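Side-chain contacts in sarcoplasmic calcium-binding proteins II, V, VI, and VII (Branchiostoma lanceolatum, PDB 2SAS), which binds calcium ions through EF-hand loops and seems more abundant in fast-contracting muscle, although that distribution establishes no functional relationship: residues Ile10-Thr13 with Phe14-Leu18; Lys52-Gln55 with Ala56-Glu59; Ala143-Asn146 with Val147-Gly151; Ala173-Ala176 with Gly177-Leu180. All blocks are in the same frame, centred on the assembly; numbering follows the deposited sequence.

Contact 1. Residues Ile10-Thr13 with Phe14-Leu18; sequences IKFT and FDFFL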
# COMPACT_ATOMS: atom_id res chain seq x y z
N ILE A 10 5.89 9.75 5.30
CA ILE A 10 6.32 10.73 4.28
C ILE A 10 6.40 10.02 2.92
O ILE A 10 5.93 10.49 1.88
CB ILE A 10 7.57 11.54 4.69
CG1 ILE A 10 7.19 12.51 5.87
CG2 ILE A 10 7.98 12.42 3.48
CD1 ILE A 10 8.35 12.92 6.81
N LYS A 11 6.95 8.83 2.90
CA LYS A 11 7.03 8.05 1.65
C LYS A 11 5.59 7.91 1.15
O LYS A 11 5.28 8.19 -0.02
CB LYS A 11 7.76 6.75 1.82
CG LYS A 11 8.12 6.00 0.53
CD LYS A 11 8.73 6.95 -0.53
CE LYS A 11 9.44 6.13 -1.58
NZ LYS A 11 8.45 5.47 -2.49
N PHE A 12 4.69 7.51 2.06
CA PHE A 12 3.28 7.34 1.78
C PHE A 12 2.71 8.50 1.02
O PHE A 12 2.07 8.26 -0.03
CB PHE A 12 2.44 7.01 3.00
CG PHE A 12 0.98 6.74 2.74
CD1 PHE A 12 0.05 7.76 2.73
CD2 PHE A 12 0.57 5.41 2.52
CE1 PHE A 12 -1.31 7.48 2.52
CE2 PHE A 12 -0.79 5.13 2.32
CZ PHE A 12 -1.72 6.16 2.33
N THR A 13 2.84 9.71 1.47
CA THR A 13 2.31 10.89 0.72
C THR A 13 3.03 11.12 -0.58
O THR A 13 2.45 11.65 -1.59
CB THR A 13 2.37 12.14 1.68
OG1 THR A 13 3.78 12.48 1.84
CG2 THR A 13 1.76 11.86 3.06
N PHE A 14 4.32 10.79 -0.67
CA PHE A 14 5.06 11.04 -1.93
C PHE A 14 4.33 10.21 -2.98
O PHE A 14 3.80 10.70 -3.97
CB PHE A 14 6.54 10.68 -1.76
CG PHE A 14 7.51 10.92 -2.87
CD1 PHE A 14 8.10 12.17 -3.08
CD2 PHE A 14 7.85 9.90 -3.74
CE1 PHE A 14 8.98 12.41 -4.14
CE2 PHE A 14 8.73 10.07 -4.80
CZ PHE A 14 9.27 11.34 -4.97
N ASP A 15 4.27 8.92 -2.65
CA ASP A 15 3.73 7.86 -3.48
C ASP A 15 2.28 7.86 -3.88
O ASP A 15 1.99 7.45 -5.01
CB ASP A 15 4.02 6.49 -2.82
CG ASP A 15 5.43 6.01 -2.92
OD1 ASP A 15 6.28 6.72 -3.45
OD2 ASP A 15 5.70 4.86 -2.47
N PHE A 16 1.39 8.18 -2.97
CA PHE A 16 -0.06 8.15 -3.16
C PHE A 16 -0.64 9.50 -3.42
O PHE A 16 -1.66 9.64 -4.11
CB PHE A 16 -0.72 7.54 -1.89
CG PHE A 16 -0.51 6.06 -1.87
CD1 PHE A 16 0.76 5.55 -1.63
CD2 PHE A 16 -1.58 5.22 -2.14
CE1 PHE A 16 0.98 4.15 -1.66
CE2 PHE A 16 -1.39 3.83 -2.17
CZ PHE A 16 -0.12 3.32 -1.97
N PHE A 17 -0.06 10.53 -2.89
CA PHE A 17 -0.67 11.86 -3.07
C PHE A 17 0.06 12.68 -4.13
O PHE A 17 -0.52 13.71 -4.49
CB PHE A 17 -0.72 12.60 -1.77
CG PHE A 17 -1.32 12.01 -0.56
CD1 PHE A 17 -2.17 10.87 -0.63
CD2 PHE A 17 -1.17 12.68 0.66
CE1 PHE A 17 -2.79 10.40 0.52
CE2 PHE A 17 -1.79 12.20 1.81
CZ PHE A 17 -2.62 11.06 1.73
N LEU A 18 1.25 12.29 -4.57
CA LEU A 18 1.92 13.20 -5.54
C LEU A 18 2.48 12.53 -6.78
O LEU A 18 2.25 13.13 -7.85
CB LEU A 18 2.98 14.04 -4.82
CG LEU A 18 2.54 15.17 -3.92
CD1 LEU A 18 3.61 15.37 -2.85
CD2 LEU A 18 2.35 16.48 -4.69

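Contact 2. Residues Lys52-Gln55 with Ala56-Glu59; sequences KSMQ and ASLE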
# COMPACT_ATOMS: atom_id res chain seq x y z
N LYS A 52 -10.23 24.53 -15.92
CA LYS A 52 -9.21 25.57 -16.01
C LYS A 52 -8.83 26.06 -14.63
O LYS A 52 -7.61 26.15 -14.31
CB LYS A 52 -9.61 26.67 -16.99
CG LYS A 52 -9.37 26.15 -18.44
CD LYS A 52 -9.71 27.29 -19.40
CE LYS A 52 -9.69 26.72 -20.83
NZ LYS A 52 -9.84 27.83 -21.81
N SER A 53 -9.82 26.31 -13.79
CA SER A 53 -9.50 26.79 -12.43
C SER A 53 -8.68 25.76 -11.69
O SER A 53 -7.69 26.10 -11.05
CB SER A 53 -10.77 27.10 -11.66
OG SER A 53 -11.67 27.72 -12.55
N MET A 54 -9.14 24.53 -11.78
CA MET A 54 -8.48 23.39 -11.12
C MET A 54 -7.00 23.31 -11.52
O MET A 54 -6.07 23.07 -10.74
CB MET A 54 -9.27 22.14 -11.44
CG MET A 54 -8.57 20.90 -10.98
SD MET A 54 -8.31 20.96 -9.20
CE MET A 54 -9.98 21.14 -8.54
N GLN A 55 -6.78 23.53 -12.78
CA GLN A 55 -5.44 23.49 -13.38
C GLN A 55 -4.54 24.58 -12.79
O GLN A 55 -3.41 24.23 -12.43
CB GLN A 55 -5.52 23.60 -14.90
CG GLN A 55 -4.22 23.06 -15.49
CD GLN A 55 -4.30 23.05 -16.98
OE1 GLN A 55 -4.28 21.98 -17.58
NE2 GLN A 55 -4.42 24.26 -17.50
N ALA A 56 -5.05 25.80 -12.68
CA ALA A 56 -4.39 26.94 -12.14
C ALA A 56 -3.96 26.68 -10.69
O ALA A 56 -2.83 27.04 -10.30
CB ALA A 56 -5.15 28.22 -12.28
N SER A 57 -4.81 26.01 -9.91
CA SER A 57 -4.43 25.70 -8.52
C SER A 57 -3.39 24.60 -8.49
O SER A 57 -2.60 24.60 -7.52
CB SER A 57 -5.61 25.44 -7.58
OG SER A 57 -6.57 24.65 -8.20
N LEU A 58 -3.34 23.74 -9.48
CA LEU A 58 -2.32 22.66 -9.53
C LEU A 58 -0.97 23.27 -9.96
O LEU A 58 0.13 22.93 -9.50
CB LEU A 58 -2.82 21.53 -10.44
CG LEU A 58 -3.98 20.68 -9.89
CD1 LEU A 58 -4.47 19.61 -10.83
CD2 LEU A 58 -3.50 20.00 -8.60
N GLU A 59 -1.06 24.18 -10.93
CA GLU A 59 0.14 24.86 -11.45
C GLU A 59 0.85 25.60 -10.32
O GLU A 59 2.05 25.51 -10.09
CB GLU A 59 -0.30 25.88 -12.53
CG GLU A 59 -0.62 25.11 -13.82
CD GLU A 59 -1.04 25.93 -14.98
OE1 GLU A 59 -1.43 27.06 -14.70
OE2 GLU A 59 -1.01 25.50 -16.10

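Contact 3. Residues Ala143-Asn146 with Val147-Gly151; sequences AVYN and VITDG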
# COMPACT_ATOMS: atom_id res chain seq x y z
N ALA A 143 -14.32 0.23 12.04
CA ALA A 143 -13.46 0.55 13.18
C ALA A 143 -12.47 1.67 12.85
O ALA A 143 -12.07 2.41 13.73
CB ALA A 143 -12.68 -0.64 13.68
N VAL A 144 -12.00 1.74 11.60
CA VAL A 144 -11.05 2.82 11.23
C VAL A 144 -11.88 4.10 11.19
O VAL A 144 -11.45 5.17 11.60
CB VAL A 144 -10.32 2.52 9.90
CG1 VAL A 144 -9.63 3.75 9.36
CG2 VAL A 144 -9.38 1.34 10.02
N TYR A 145 -13.09 3.97 10.67
CA TYR A 145 -13.96 5.19 10.61
C TYR A 145 -14.31 5.69 11.99
O TYR A 145 -14.53 6.89 12.20
CB TYR A 145 -15.23 4.82 9.85
CG TYR A 145 -16.07 6.01 9.51
CD1 TYR A 145 -15.62 6.75 8.41
CD2 TYR A 145 -17.22 6.42 10.19
CE1 TYR A 145 -16.30 7.87 7.98
CE2 TYR A 145 -17.93 7.56 9.74
CZ TYR A 145 -17.46 8.25 8.66
OH TYR A 145 -18.05 9.38 8.17
N ASN A 146 -14.39 4.82 12.99
CA ASN A 146 -14.72 5.25 14.36
C ASN A 146 -13.56 5.96 15.02
O ASN A 146 -13.78 6.81 15.92
CB ASN A 146 -15.38 4.10 15.14
CG ASN A 146 -16.90 4.13 14.86
OD1 ASN A 146 -17.69 4.78 15.56
ND2 ASN A 146 -17.33 3.47 13.80
N VAL A 147 -12.31 5.68 14.63
CA VAL A 147 -11.18 6.44 15.20
C VAL A 147 -11.30 7.86 14.63
O VAL A 147 -11.18 8.89 15.28
CB VAL A 147 -9.85 5.78 14.88
CG1 VAL A 147 -8.67 6.73 15.19
CG2 VAL A 147 -9.66 4.44 15.54
N ILE A 148 -11.61 7.92 13.31
CA ILE A 148 -11.75 9.25 12.69
C ILE A 148 -12.90 10.09 13.24
O ILE A 148 -12.79 11.33 13.45
CB ILE A 148 -11.91 9.12 11.14
CG1 ILE A 148 -10.88 8.10 10.56
CG2 ILE A 148 -11.81 10.53 10.52
CD1 ILE A 148 -10.94 8.02 9.00
N THR A 149 -14.07 9.49 13.40
CA THR A 149 -15.24 10.24 13.89
C THR A 149 -15.29 10.22 15.40
O THR A 149 -16.19 10.82 16.00
CB THR A 149 -16.58 9.66 13.28
OG1 THR A 149 -16.66 8.31 13.86
CG2 THR A 149 -16.58 9.74 11.76
N ASP A 150 -14.28 9.57 15.96
CA ASP A 150 -14.14 9.48 17.43
C ASP A 150 -15.41 9.02 18.13
O ASP A 150 -15.86 9.65 19.11
CB ASP A 150 -13.61 10.81 17.99
CG ASP A 150 -13.27 10.56 19.45
OD1 ASP A 150 -12.92 9.41 19.73
OD2 ASP A 150 -13.45 11.43 20.32
N GLY A 151 -15.94 7.93 17.67
CA GLY A 151 -17.18 7.33 18.21
C GLY A 151 -18.42 8.11 17.87
O GLY A 151 -19.45 7.98 18.58

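Contact 4. Residues Ala173-Ala176 with Gly177-Leu180; sequences AADA and GNTL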
# COMPACT_ATOMS: atom_id res chain seq x y z
N ALA A 173 4.70 9.47 16.31
CA ALA A 173 4.01 8.30 16.83
C ALA A 173 2.63 8.05 16.24
O ALA A 173 1.92 9.03 16.01
CB ALA A 173 3.79 8.48 18.36
N ALA A 174 2.27 6.78 16.16
CA ALA A 174 0.97 6.34 15.64
C ALA A 174 -0.19 6.98 16.36
O ALA A 174 -0.34 6.88 17.59
CB ALA A 174 0.90 4.82 15.69
N ASP A 175 -1.02 7.70 15.59
CA ASP A 175 -2.19 8.40 16.15
C ASP A 175 -3.25 8.36 15.05
O ASP A 175 -3.06 7.66 14.02
CB ASP A 175 -1.73 9.79 16.59
CG ASP A 175 -1.27 10.75 15.50
OD1 ASP A 175 -1.29 10.46 14.29
OD2 ASP A 175 -0.91 11.91 15.78
N ALA A 176 -4.30 9.11 15.23
CA ALA A 176 -5.41 9.20 14.28
C ALA A 176 -4.99 9.54 12.87
O ALA A 176 -5.79 9.15 11.96
CB ALA A 176 -6.46 10.24 14.75
N GLY A 177 -3.88 10.24 12.67
CA GLY A 177 -3.45 10.61 11.27
C GLY A 177 -3.22 9.31 10.53
O GLY A 177 -3.25 9.19 9.30
N ASN A 178 -2.99 8.21 11.22
CA ASN A 178 -2.80 6.92 10.58
C ASN A 178 -4.02 6.42 9.78
O ASN A 178 -3.78 5.52 8.96
CB ASN A 178 -2.41 5.83 11.54
CG ASN A 178 -1.02 5.84 12.14
OD1 ASN A 178 -0.55 4.75 12.48
ND2 ASN A 178 -0.39 6.97 12.33
N THR A 179 -5.19 6.88 10.04
CA THR A 179 -6.47 6.49 9.42
C THR A 179 -6.54 6.76 7.93
O THR A 179 -7.25 6.05 7.21
CB THR A 179 -7.71 7.08 10.18
OG1 THR A 179 -7.63 8.51 10.06
CG2 THR A 179 -7.66 6.70 11.68
N LEU A 180 -5.69 7.71 7.54
CA LEU A 180 -5.59 8.12 6.14
C LEU A 180 -4.82 7.08 5.34
O LEU A 180 -4.87 7.07 4.11
CB LEU A 180 -5.11 9.55 6.13
CG LEU A 180 -5.95 10.59 6.87
CD1 LEU A 180 -5.31 11.97 6.75
CD2 LEU A 180 -7.33 10.64 6.17

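Contact 1. Residues Ile10-Thr13 with Phe14-Leu18
The Phe12 ring forms an aromatic cluster with those of Phe16 and Phe17, about a turn further along helix 4-18, which runs into the first EF-hand calcium loop at Asp19. Phe12 and Phe16 form an offset stack, centroids 4.8 Å apart and planes 6° from parallel, and Phe12 CE2 sits over the centre of the Phe16 ring. With Phe17, Phe12 makes an offset edge-to-face pair, its edge to the Phe17 face and the planes at 81°; Phe12 CE1 and Phe17 CE1 are 3.8 Å apart. Phe12 CG stands anti to the backbone N (chi1 -176°), on the carbonyl side, beside both partners.

The charged pair is Lys11 and Asp15. The lysine chain bends at chi2 and chi4, bringing NZ to 2.7 Å from Asp15 OD1 on its syn side, while its bond to OD2 is weak. With a methionine in place of Lys11 the ammonium group is gone, and the Asp15 carboxylate would probably lose its positive mate on this helix. Gln137 of the second subunit packs against Lys11 and Phe16.

Thr13 OG1 is also hydrogen-bonded to Tyr82 OH, and Ile10 O accepts twice, from Thr13 OG1 at 2.9 Å and Phe14 N at 3.0 Å.

Contact 2. Residues Lys52-Gln55 with Ala56-Glu59
The Gln55 amide and the Glu59 carboxylate, one turn apart, lie in planes only 17° from each other. They meet loosely: Glu59 OE2 comes no closer to Gln55 NE2 than 3.9 Å. Glu59 CG passes closer, 3.2 Å from Gln55 O, which also accepts the main-chain bond from Glu59 N at 2.8 Å.

Elsewhere on the helix Met54 O is gripped twice. Ser57 OG, placed between its own N and carbonyl carbon (chi1 42°), gives a hydrogen bond of 3.0 Å to Met54 O from 40° above the carbonyl plane, and Leu58 N reaches that oxygen from the same face at 3.1 Å. An alanine at Ser57 has no hydroxyl, and Met54 O is likely to be left with the Leu58 amide alone of these two donors.

The apolar touch is light, with Met54 CG 4.3 Å from Leu58 CD1. Both side chains lean on Met35 of helix 28-42, and helix 103-114 adds Phe109 beside Met54 and Asn105 beside Leu58. The main-chain bonds from Leu58 N and Glu59 N have the i to i+4 spacing of an alpha-helix, Ser57 OG adding an i to i+3 bond, and this helix, 48-69, runs on to the EF-hand calcium loop beginning at Asp70.

Contact 3. Residues Ala143-Asn146 with Val147-Gly151
Tyr145 and Thr149 make the tight part of this contact, at the end of helix 141-149. The methyl CG2 of Thr149 lies over one face of the phenol ring, 3.3 Å from Tyr145 CE2. Thr149 OG1 stands between its backbone N and carbonyl carbon (chi1 66°), which points the hydroxyl back to Tyr145 O at 3.1 Å and puts the methyl on the ring. Thr149 N reaches the same oxygen at 2.9 Å, from the opposite face of the carbonyl plane. Beyond the ring, Tyr145 OH is hydrogen-bonded to Val122 O. Next to this, Ile148 CG1 presses to 3.2 Å from Val144 O, and both of these side chains also meet Phe127 of helix 124-130.

The solvent side, round Asn146, is much looser. Asn146 OD1 stays 4.1 Å from Thr149 OG1 and 3.7 Å from Gly151 CA, while ND2 turns back along the helix to Pro142 O. Here the backbone does the work. Asp150, with phi at 50°, is the C-prime residue of a Schellman motif, in which Gly151 N binds Asn146 O at 3.0 Å, in the carbonyl plane and on a lone pair, and Asp150 N makes a weak bond to Val147 O.

Carbonyls at a helix end lack a full next turn of amides; here the Thr149 hydroxyl adds a second donor to Tyr145 O, and the Gly151 amide of the Schellman motif serves Asn146 O.

Contact 4. Residues Ala173-Ala176 with Gly177-Leu180
Asp175 and Gly177 meet through a side-chain bond: Gly177 N donates to Asp175 OD1 at 3.1 Å, approaching from 54° above the carboxylate plane. Asp175 CG stands between its own N and carbonyl carbon (chi1 65°), which swings the carboxylate forward over the start of the turn. Its other oxygen, OD2, is held by a salt bridge to Arg167 NH1 and a hydrogen bond to Ser171 OG, tying the turn back to helix 158-170 and the residue just beyond it.

A second side-chain-to-backbone bond, this time from a hydroxyl, belongs to Thr179, whose OG1 lies 2.7 Å from Ala176 O and nearly in line with the carbonyl bond. The amide of Thr179 reaches this oxygen as well, at 3.0 Å, but from well above its plane.

Main-chain bonds of the i to i+3 kind mark the segment as a 3-10 turn in the tail after helix 158-170. Asn178 N gives to Asp175 O at 2.9 Å, and the amide bond of Thr179 repeats the spacing one residue on; the next, from Leu180 N to Gly177 O, is weak.

Between the two segments apolar packing is slight, whereas Ala176, Thr179 and Leu180 all lie against Leu164 of helix 158-170. Ala174 CB rests 3.5 Å from Asn178 OD1, an oxygen that also takes a weak bond from Gln183 NE2, and Phe5 of helix 4-18 touches both residues. The methyl of Thr179, CG2, lies 3.1 Å from Ala176 O.

In the fold
All four contacts are local, each joining residues a few positions apart without closing a long loop, and they follow in series with neither nesting nor crossing. Contact 1 lies on helix 4-18, near the centre of the chain. Contact 2, on helix 48-69, comes within about 8 Å of it by nearest atoms without touching. Contact 3 ends helix 141-149 on the opposite side of the chain's centre from contact 2, their centres about 33 Å apart. Contact 4, in the C-terminal tail, is the bridge: Thr179 packs against Val144, Val147 and Ile148 of contact 3, while Leu180 O meets Phe12 CZ of contact 1, joining the first helix to helix 141-149.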